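Long-range contacts in probable enoyl-CoA hydratase/isomerase (Pseudomonas aeruginosa PA14, PDB 5WYB), which probably acts as a hydro-lyase of the enoyl-CoA hydratase/isomerase family, with a crotonase fold: residues Asn33-Asn38 against Thr67-Lys72; Ile133-Arg138 against Val191-Asp196; Gln139-Leu144 against Asn177-Ala182. The protein carries 1 engineered substitution. All blocks are in the same frame, centred on the assembly; numbering follows the deposited sequence.

Interaction 1 (Asn33-Asn38 against Thr67-Lys72)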
loop_
_atom_site.group_PDB
_atom_site.type_symbol
_atom_site.label_atom_id
_atom_site.label_comp_id
_atom_site.label_asym_id
_atom_site.label_seq_id
_atom_site.Cartn_x
_atom_site.Cartn_y
_atom_site.Cartn_z
ATOM N N ASN A 33 29.011 -6.253 -25.802
ATOM C CA ASN A 33 30.014 -6.868 -26.621
ATOM C C ASN A 33 30.771 -7.949 -25.898
ATOM O O ASN A 33 31.873 -7.755 -25.433
ATOM C CB ASN A 33 30.971 -5.760 -26.995
ATOM C CG ASN A 33 31.815 -6.084 -28.179
ATOM O OD1 ASN A 33 31.896 -7.196 -28.601
ATOM N ND2 ASN A 33 32.425 -5.085 -28.725
ATOM N N HIS A 34 30.144 -9.096 -25.807
ATOM C CA HIS A 34 30.693 -10.228 -25.144
ATOM C C HIS A 34 30.355 -11.541 -25.851
ATOM O O HIS A 34 29.379 -12.190 -25.580
ATOM C CB HIS A 34 30.261 -10.202 -23.714
ATOM C CG HIS A 34 30.759 -11.346 -22.921
ATOM N ND1 HIS A 34 29.944 -12.103 -22.129
ATOM C CD2 HIS A 34 31.991 -11.864 -22.796
ATOM C CE1 HIS A 34 30.649 -13.039 -21.545
ATOM N NE2 HIS A 34 31.897 -12.912 -21.931
ATOM N N PRO A 35 31.267 -11.904 -26.829
ATOM C CA PRO A 35 30.972 -13.146 -27.558
ATOM C C PRO A 35 31.082 -14.433 -26.775
ATOM O O PRO A 35 31.762 -14.464 -25.800
ATOM C CB PRO A 35 31.969 -13.120 -28.701
ATOM C CG PRO A 35 32.270 -11.687 -28.903
ATOM C CD PRO A 35 32.478 -11.278 -27.511
ATOM N N PRO A 36 30.431 -15.471 -27.233
ATOM C CA PRO A 36 29.631 -15.420 -28.440
ATOM C C PRO A 36 28.184 -14.986 -28.283
ATOM O O PRO A 36 27.593 -14.585 -29.237
ATOM C CB PRO A 36 29.571 -16.870 -28.807
ATOM C CG PRO A 36 29.367 -17.497 -27.500
ATOM C CD PRO A 36 30.265 -16.760 -26.565
ATOM N N ALA A 37 27.635 -15.099 -27.092
ATOM C CA ALA A 37 26.233 -14.810 -26.830
ATOM C C ALA A 37 25.798 -13.524 -26.152
ATOM O O ALA A 37 24.707 -13.474 -25.695
ATOM C CB ALA A 37 25.593 -15.983 -26.149
ATOM N N ASN A 38 26.654 -12.531 -26.061
ATOM C CA ASN A 38 26.346 -11.238 -25.440
ATOM C C ASN A 38 25.831 -11.410 -24.019
ATOM O O ASN A 38 24.986 -10.708 -23.552
ATOM C CB ASN A 38 25.420 -10.413 -26.290
ATOM C CG ASN A 38 26.077 -9.890 -27.534
ATOM O OD1 ASN A 38 27.274 -9.885 -27.664
ATOM N ND2 ASN A 38 25.284 -9.446 -28.441
ATOM N N THR A 67 21.682 -2.682 -27.222
ATOM C CA THR A 67 21.485 -3.728 -28.205
ATOM C C THR A 67 22.692 -4.644 -28.122
ATOM O O THR A 67 23.710 -4.306 -27.514
ATOM C CB THR A 67 21.308 -3.146 -29.610
ATOM O OG1 THR A 67 20.783 -4.151 -30.480
ATOM C CG2 THR A 67 22.639 -2.652 -30.146
ATOM N N GLY A 68 22.564 -5.815 -28.734
ATOM C CA GLY A 68 23.630 -6.793 -28.715
ATOM C C GLY A 68 24.518 -6.672 -29.941
ATOM O O GLY A 68 24.041 -6.486 -31.060
ATOM N N GLN A 69 25.823 -6.774 -29.711
ATOM C CA GLN A 69 26.769 -6.819 -30.815
ATOM C C GLN A 69 26.546 -8.084 -31.632
ATOM O O GLN A 69 26.341 -9.167 -31.081
ATOM C CB GLN A 69 28.200 -6.761 -30.276
ATOM C CG GLN A 69 29.290 -6.978 -31.303
ATOM C CD GLN A 69 29.590 -8.446 -31.529
ATOM O OE1 GLN A 69 29.298 -9.289 -30.676
ATOM N NE2 GLN A 69 30.162 -8.764 -32.687
ATOM N N GLY A 70 26.586 -7.945 -32.954
ATOM C CA GLY A 70 26.360 -9.066 -33.833
ATOM C C GLY A 70 24.900 -9.196 -34.203
ATOM O O GLY A 70 24.037 -8.487 -33.676
ATOM N N PRO A 71 24.594 -10.104 -35.127
ATOM C CA PRO A 71 23.216 -10.222 -35.614
ATOM C C PRO A 71 22.414 -11.317 -34.935
ATOM O O PRO A 71 21.198 -11.402 -35.123
ATOM C CB PRO A 71 23.418 -10.539 -37.095
ATOM C CG PRO A 71 24.657 -11.395 -37.080
ATOM C CD PRO A 71 25.536 -10.858 -35.976
ATOM N N LYS A 72 23.078 -12.166 -34.156
ATOM C CA LYS A 72 22.456 -13.366 -33.610
ATOM C C LYS A 72 21.891 -13.187 -32.207
ATOM O O LYS A 72 20.801 -13.687 -31.922
ATOM C CB LYS A 72 23.467 -14.510 -33.597
ATOM C CG LYS A 72 22.877 -15.849 -33.200
ATOM C CD LYS A 72 23.875 -16.978 -33.429
ATOM C CE LYS A 72 23.255 -18.334 -33.119
ATOM N NZ LYS A 72 24.236 -19.440 -33.291
#
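Two loops at the C-terminal ends of neighbouring parallel strands meet here, on the mixed sheet of the crotonase fold. The loop Asn33-Asn38 follows strand 27-32, and Thr67-Lys72 carries strand 63-68 out of the sheet. Asn38 and Gln69 make the main contact. Asn38 ND2 donates to the backbone O of Gln69 at 2.9 Å, with an N-H...O angle of 156°. The bond is fairly straight, and its donor is tilted out of the carbonyl plane. The same nitrogen packs against the end of strand 63-68, 3.1 Å from the bare CA of Gly68. In Asn38, CG lies anti to the carbonyl carbon and beside the backbone N, which carries the amide across to the strand end. Its ND2 also makes a weak hydrogen bond to Phe73 O, and its backbone O accepts from Ser75 OG. Asn38 therefore ties its loop to the chain that follows strand 63-68.

The Gln69 side chain leans back over the first loop. It bends at chi2 (-85°), which brings its amide up to that of Asn33. The side chains cross at a slant, with amide planes 20° apart. The contact is loose: Asn33 OD1 comes to 3.8 Å from Gln69 CG. Pro35 CG touches the far end of the same side chain, at 4.2 Å from Gln69 OE1. Against Asn38 the Gln69 amide is turned steeply, with Asn38 OD1 and Gln69 OE1 3.7 Å apart. A cis peptide bond between Pro35 and Pro36 bends the first loop, and Asn38 N makes a weak hydrogen bond back to His34 O.

The chemistry is uneven. One buried amide fixes the strand end through a backbone carbonyl, while the amides of Asn33 and Gln69 meet each other by packing.

Interaction 2 (Ile133-Arg138 against Val191-Asp196)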
loop_
_atom_site.group_PDB
_atom_site.type_symbol
_atom_site.label_atom_id
_atom_site.label_comp_id
_atom_site.label_asym_id
_atom_site.label_seq_id
_atom_site.Cartn_x
_atom_site.Cartn_y
_atom_site.Cartn_z
ATOM N N ILE A 133 11.324 1.212 -23.590
ATOM C CA ILE A 133 10.657 0.744 -24.799
ATOM C C ILE A 133 11.484 -0.365 -25.433
ATOM O O ILE A 133 12.719 -0.361 -25.377
ATOM C CB ILE A 133 10.427 1.901 -25.798
ATOM C CG1 ILE A 133 9.685 3.057 -25.118
ATOM C CG2 ILE A 133 9.645 1.422 -27.012
ATOM C CD1 ILE A 133 9.720 4.354 -25.888
ATOM N N ARG A 134 10.794 -1.326 -26.039
ATOM C CA ARG A 134 11.430 -2.455 -26.700
ATOM C C ARG A 134 11.059 -2.467 -28.177
ATOM O O ARG A 134 9.885 -2.322 -28.529
ATOM C CB ARG A 134 11.022 -3.763 -26.032
ATOM C CG ARG A 134 11.653 -3.970 -24.668
ATOM C CD ARG A 134 10.687 -4.657 -23.730
ATOM N NE ARG A 134 9.532 -3.808 -23.483
ATOM C CZ ARG A 134 9.515 -2.819 -22.598
ATOM N NH1 ARG A 134 10.591 -2.564 -21.868
ATOM N NH2 ARG A 134 8.423 -2.082 -22.446
ATOM N N ILE A 135 12.067 -2.625 -29.030
ATOM C CA ILE A 135 11.900 -2.770 -30.474
ATOM C C ILE A 135 12.589 -4.063 -30.873
ATOM O O ILE A 135 13.806 -4.198 -30.695
ATOM C CB ILE A 135 12.493 -1.587 -31.253
ATOM C CG1 ILE A 135 11.788 -0.288 -30.873
ATOM C CG2 ILE A 135 12.379 -1.826 -32.751
ATOM C CD1 ILE A 135 12.392 0.922 -31.525
ATOM N N ALA A 136 11.821 -5.010 -31.398
ATOM C CA ALA A 136 12.312 -6.349 -31.688
ATOM C C ALA A 136 12.331 -6.606 -33.190
ATOM O O ALA A 136 11.439 -6.168 -33.917
ATOM C CB ALA A 136 11.449 -7.408 -31.004
ATOM N N GLU A 137 13.313 -7.358 -33.637
ATOM C CA GLU A 137 13.451 -7.826 -34.984
ATOM C C GLU A 137 12.534 -9.037 -35.118
ATOM O O GLU A 137 12.298 -9.726 -34.170
ATOM C CB GLU A 137 14.899 -8.159 -35.326
ATOM C CG GLU A 137 15.665 -7.001 -35.942
ATOM C CD GLU A 137 17.175 -7.120 -35.880
ATOM O OE1 GLU A 137 17.670 -8.219 -35.946
ATOM O OE2 GLU A 137 17.855 -6.113 -35.774
ATOM N N ARG A 138 12.066 -9.307 -36.321
ATOM C CA ARG A 138 11.111 -10.359 -36.598
ATOM C C ARG A 138 11.545 -11.713 -36.156
ATOM O O ARG A 138 10.775 -12.427 -35.607
ATOM C CB ARG A 138 10.797 -10.398 -38.084
ATOM C CG ARG A 138 9.611 -9.589 -38.526
ATOM C CD ARG A 138 9.355 -9.668 -40.043
ATOM N NE ARG A 138 9.683 -10.974 -40.549
ATOM C CZ ARG A 138 10.762 -11.260 -41.253
ATOM N NH1 ARG A 138 11.620 -10.317 -41.574
ATOM N NH2 ARG A 138 10.969 -12.486 -41.629
ATOM N N VAL A 191 6.639 -6.317 -26.451
ATOM C CA VAL A 191 7.341 -5.316 -27.244
ATOM C C VAL A 191 6.326 -4.322 -27.785
ATOM O O VAL A 191 5.127 -4.597 -27.861
ATOM C CB VAL A 191 8.149 -5.929 -28.404
ATOM C CG1 VAL A 191 9.176 -6.907 -27.879
ATOM C CG2 VAL A 191 7.223 -6.605 -29.389
ATOM N N GLU A 192 6.825 -3.149 -28.161
ATOM C CA GLU A 192 5.967 -2.101 -28.696
ATOM C C GLU A 192 6.053 -1.963 -30.207
ATOM O O GLU A 192 5.118 -1.439 -30.816
ATOM C CB GLU A 192 6.301 -0.743 -28.068
ATOM C CG GLU A 192 5.957 -0.610 -26.576
ATOM C CD GLU A 192 6.832 -1.472 -25.718
ATOM O OE1 GLU A 192 8.068 -1.288 -25.771
ATOM O OE2 GLU A 192 6.276 -2.360 -25.034
ATOM N N GLN A 193 7.151 -2.392 -30.824
ATOM C CA GLN A 193 7.314 -2.261 -32.264
ATOM C C GLN A 193 8.103 -3.450 -32.787
ATOM O O GLN A 193 9.152 -3.787 -32.231
ATOM C CB GLN A 193 8.020 -0.951 -32.631
ATOM C CG GLN A 193 8.113 -0.722 -34.131
ATOM C CD GLN A 193 8.950 0.484 -34.513
ATOM O OE1 GLN A 193 9.668 1.044 -33.692
ATOM N NE2 GLN A 193 8.858 0.889 -35.775
ATOM N N VAL A 194 7.595 -4.080 -33.854
ATOM C CA VAL A 194 8.311 -5.136 -34.564
ATOM C C VAL A 194 8.853 -4.568 -35.862
ATOM O O VAL A 194 8.216 -3.733 -36.517
ATOM C CB VAL A 194 7.421 -6.363 -34.831
ATOM C CG1 VAL A 194 8.236 -7.477 -35.469
ATOM C CG2 VAL A 194 6.806 -6.849 -33.539
ATOM N N VAL A 195 10.067 -4.913 -36.198
ATOM C CA VAL A 195 10.775 -4.428 -37.377
ATOM C C VAL A 195 11.495 -5.559 -38.051
ATOM O O VAL A 195 11.588 -6.620 -37.541
ATOM C CB VAL A 195 11.802 -3.331 -37.135
ATOM C CG1 VAL A 195 11.204 -2.057 -36.650
ATOM C CG2 VAL A 195 12.985 -3.820 -36.337
ATOM N N ASP A 196 11.996 -5.323 -39.232
ATOM C CA ASP A 196 12.599 -6.407 -39.990
ATOM C C ASP A 196 14.034 -6.653 -39.525
ATOM O O ASP A 196 14.622 -5.856 -38.792
ATOM C CB ASP A 196 12.556 -6.103 -41.489
ATOM C CG ASP A 196 12.751 -7.338 -42.343
ATOM O OD1 ASP A 196 12.401 -8.451 -41.886
ATOM O OD2 ASP A 196 13.256 -7.184 -43.476
#
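Glu192 OE1 accepts the backbone N-H of Arg134 at 2.7 Å, almost straight at 170° and nearly along the C-O axis. Glu192 reaches this N-H because its chain folds at chi2 (69°) and brings the carboxylate back to the edge of strand 133-137. Glu192 N in turn donates to Arg134 O at 3.2 Å. One residue thus pairs with both backbone groups of Arg134, its carboxylate standing in for a strand carbonyl. Its other oxygen, OE2, lies at the edge of the Arg134 guanidinium, where NH2 makes a long, weak hydrogen bond within a salt bridge, at 3.4 Å. The guanidinium and carboxylate planes are 82° apart. The stronger partners of this guanidinium are Cys131 O and Ala128 O, both bound by NH1. Gly168 of a second subunit packs on Arg134 and Glu192.

Beyond Glu192 the strands run parallel and bond regularly. Ala136 N donates to Gln193 O at 3.1 Å, and Ala136 O accepts from Val195 N at 2.9 Å. A weaker bond from Arg138 N to Val195 O ends the pairing. On one face Ile135 CG2 meets Val195 CG1 at 4.1 Å, and helix 200-211 covers both through Ala203. The Gln193 side chain runs alongside Ile135, with OE1 3.5 Å from CD1. On the other face Ala136 CB touches Val191 CG1 at 3.9 Å, beneath helix 182-188. Arg138 and Asp196 lie side by side where the strands end, but their approach is too short in the model to be relied on.

Strand 193-195 is thereby joined as the outermost strand of the six-stranded sheet within this chain. Glu192 is buried between a backbone N-H and an arginine, a setting that would probably favour its carboxylate form and hold it at the start of the strand.

Interaction 3 (Gln139-Leu144 against Asn177-Ala182)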
loop_
_atom_site.group_PDB
_atom_site.type_symbol
_atom_site.label_atom_id
_atom_site.label_comp_id
_atom_site.label_asym_id
_atom_site.label_seq_id
_atom_site.Cartn_x
_atom_site.Cartn_y
_atom_site.Cartn_z
ATOM N N GLN A 139 12.792 -12.050 -36.353
ATOM C CA GLN A 139 13.297 -13.325 -35.924
ATOM C C GLN A 139 13.670 -13.465 -34.427
ATOM O O GLN A 139 13.995 -14.530 -33.983
ATOM C CB GLN A 139 14.466 -13.708 -36.806
ATOM C CG GLN A 139 15.752 -12.963 -36.562
ATOM C CD GLN A 139 15.615 -11.494 -36.767
ATOM O OE1 GLN A 139 14.609 -11.044 -37.249
ATOM N NE2 GLN A 139 16.625 -10.740 -36.398
ATOM N N ALA A 140 13.633 -12.389 -33.667
ATOM C CA ALA A 140 14.051 -12.419 -32.269
ATOM C C ALA A 140 13.154 -13.319 -31.431
ATOM O O ALA A 140 11.929 -13.322 -31.580
ATOM C CB ALA A 140 14.051 -11.010 -31.674
ATOM N N GLN A 141 13.774 -14.072 -30.528
ATOM C CA GLN A 141 13.070 -14.958 -29.612
ATOM C C GLN A 141 13.441 -14.624 -28.171
ATOM O O GLN A 141 14.612 -14.409 -27.850
ATOM C CB GLN A 141 13.385 -16.421 -29.919
ATOM C CG GLN A 141 12.888 -16.859 -31.282
ATOM C CD GLN A 141 12.972 -18.349 -31.475
ATOM O OE1 GLN A 141 13.620 -19.049 -30.701
ATOM N NE2 GLN A 141 12.314 -18.849 -32.517
ATOM N N MET A 142 12.436 -14.584 -27.309
ATOM C CA MET A 142 12.604 -14.137 -25.936
ATOM C C MET A 142 11.970 -15.139 -24.989
ATOM O O MET A 142 10.915 -15.700 -25.292
ATOM C CB MET A 142 11.976 -12.762 -25.745
ATOM C CG MET A 142 12.594 -11.693 -26.606
ATOM S SD MET A 142 11.389 -10.440 -27.037
ATOM C CE MET A 142 10.569 -11.226 -28.419
ATOM N N ALA A 143 12.613 -15.367 -23.846
ATOM C CA ALA A 143 12.057 -16.265 -22.843
ATOM C C ALA A 143 12.745 -16.027 -21.506
ATOM O O ALA A 143 13.752 -15.321 -21.413
ATOM C CB ALA A 143 12.198 -17.730 -23.255
ATOM N N LEU A 144 12.179 -16.643 -20.469
ATOM C CA LEU A 144 12.752 -16.675 -19.125
ATOM C C LEU A 144 12.759 -18.137 -18.704
ATOM O O LEU A 144 11.794 -18.627 -18.101
ATOM C CB LEU A 144 11.957 -15.810 -18.154
ATOM C CG LEU A 144 11.941 -14.305 -18.425
ATOM C CD1 LEU A 144 11.091 -13.592 -17.394
ATOM C CD2 LEU A 144 13.353 -13.737 -18.445
ATOM N N ASN A 177 7.966 -22.497 -19.403
ATOM C CA ASN A 177 9.201 -22.434 -20.178
ATOM C C ASN A 177 8.954 -22.237 -21.674
ATOM O O ASN A 177 9.802 -22.591 -22.495
ATOM C CB ASN A 177 10.062 -23.683 -19.946
ATOM C CG ASN A 177 11.496 -23.499 -20.403
ATOM O OD1 ASN A 177 11.921 -22.388 -20.708
ATOM N ND2 ASN A 177 12.247 -24.595 -20.455
ATOM N N GLU A 178 7.818 -21.665 -22.056
ATOM C CA GLU A 178 7.537 -21.433 -23.470
ATOM C C GLU A 178 8.138 -20.106 -23.911
ATOM O O GLU A 178 7.920 -19.075 -23.270
ATOM C CB GLU A 178 6.033 -21.440 -23.732
ATOM C CG GLU A 178 5.377 -22.768 -23.445
ATOM C CD GLU A 178 4.051 -22.928 -24.161
ATOM O OE1 GLU A 178 3.433 -21.902 -24.519
ATOM O OE2 GLU A 178 3.631 -24.083 -24.369
ATOM N N ARG A 179 8.899 -20.132 -24.998
ATOM C CA ARG A 179 9.461 -18.909 -25.545
ATOM C C ARG A 179 8.486 -18.273 -26.530
ATOM O O ARG A 179 7.554 -18.915 -27.020
ATOM C CB ARG A 179 10.798 -19.185 -26.225
ATOM C CG ARG A 179 10.732 -20.228 -27.318
ATOM C CD ARG A 179 11.899 -20.074 -28.279
ATOM N NE ARG A 179 13.186 -20.125 -27.592
ATOM C CZ ARG A 179 14.019 -21.157 -27.645
ATOM N NH1 ARG A 179 13.704 -22.225 -28.362
ATOM N NH2 ARG A 179 15.171 -21.121 -26.990
ATOM N N VAL A 180 8.702 -16.988 -26.804
ATOM C CA VAL A 180 7.863 -16.233 -27.722
ATOM C C VAL A 180 8.748 -15.551 -28.752
ATOM O O VAL A 180 9.904 -15.217 -28.476
ATOM C CB VAL A 180 6.980 -15.189 -27.002
ATOM C CG1 VAL A 180 6.161 -15.842 -25.911
ATOM C CG2 VAL A 180 7.819 -14.058 -26.443
ATOM N N ASP A 181 8.195 -15.352 -29.951
ATOM C CA ASP A 181 8.858 -14.610 -31.011
ATOM C C ASP A 181 8.321 -13.182 -31.053
ATOM O O ASP A 181 7.347 -12.839 -30.384
ATOM C CB ASP A 181 8.685 -15.308 -32.362
ATOM C CG ASP A 181 7.232 -15.607 -32.695
ATOM O OD1 ASP A 181 6.349 -14.768 -32.422
ATOM O OD2 ASP A 181 6.974 -16.693 -33.248
ATOM N N ALA A 182 8.955 -12.347 -31.882
ATOM C CA ALA A 182 8.653 -10.919 -31.881
ATOM C C ALA A 182 7.186 -10.637 -32.188
ATOM O O ALA A 182 6.601 -9.695 -31.642
ATOM C CB ALA A 182 9.550 -10.196 -32.879
#
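Glu178 O comes near Ala143 CB as the chain arrives from helix 167-174, although the Glu178 carboxylate itself pairs with Arg172. Arg179 follows and packs its CB on Ala143 CB at 3.6 Å. Its CG lies between the backbone N and the carbonyl carbon (chi1 57°), which takes the chain across to Gln141. There Gln141 OE1 lies over one face of the guanidinium, 3.1 Å from Arg179 CD, but the angle between Arg179 NE and Gln141 OE1 is too poor for a hydrogen bond.

Val180 makes the hydrogen-bonded pair with Met142. Met142 N donates to Val180 O at 2.9 Å, and Val180 N donates to Met142 O at 3.0 Å. Asp181 pairs with Gln141 without such bonds, and its CA-H points to Ala140 O. Its side chain, at the N-cap position, caps helix 182-188 through Thr184 N. At Ala182 the Met142 chain curls back, its CE 4.0 Å from Ala182 CA.

The short antiparallel pair thus adds strand 180-181 as an edge of the small three-stranded sheet of this chain. Two nearly straight backbone bonds set its register, and Met142 and Val180 lie on the same, buried face.

From the N terminus, interaction 1 comes first. It closes the loop that holds helix 42-56 and joins the ends of two strands of the six-stranded sheet. It is complete before the other two begin. Interaction 2 opens next, at strand 133-137, and closes at strand 193-195, on the far edge of that sheet. Interaction 3 is nested inside this loop. It pairs 139-144 with 177-182 in the smaller sheet and encloses helices 157-165 and 167-174. Interactions 2 and 3 touch at Ala182, whose CB lies 3.9 Å from Ala136 CB. Interaction 1 lies apart, its centre about 17 Å from the centre of each of the others.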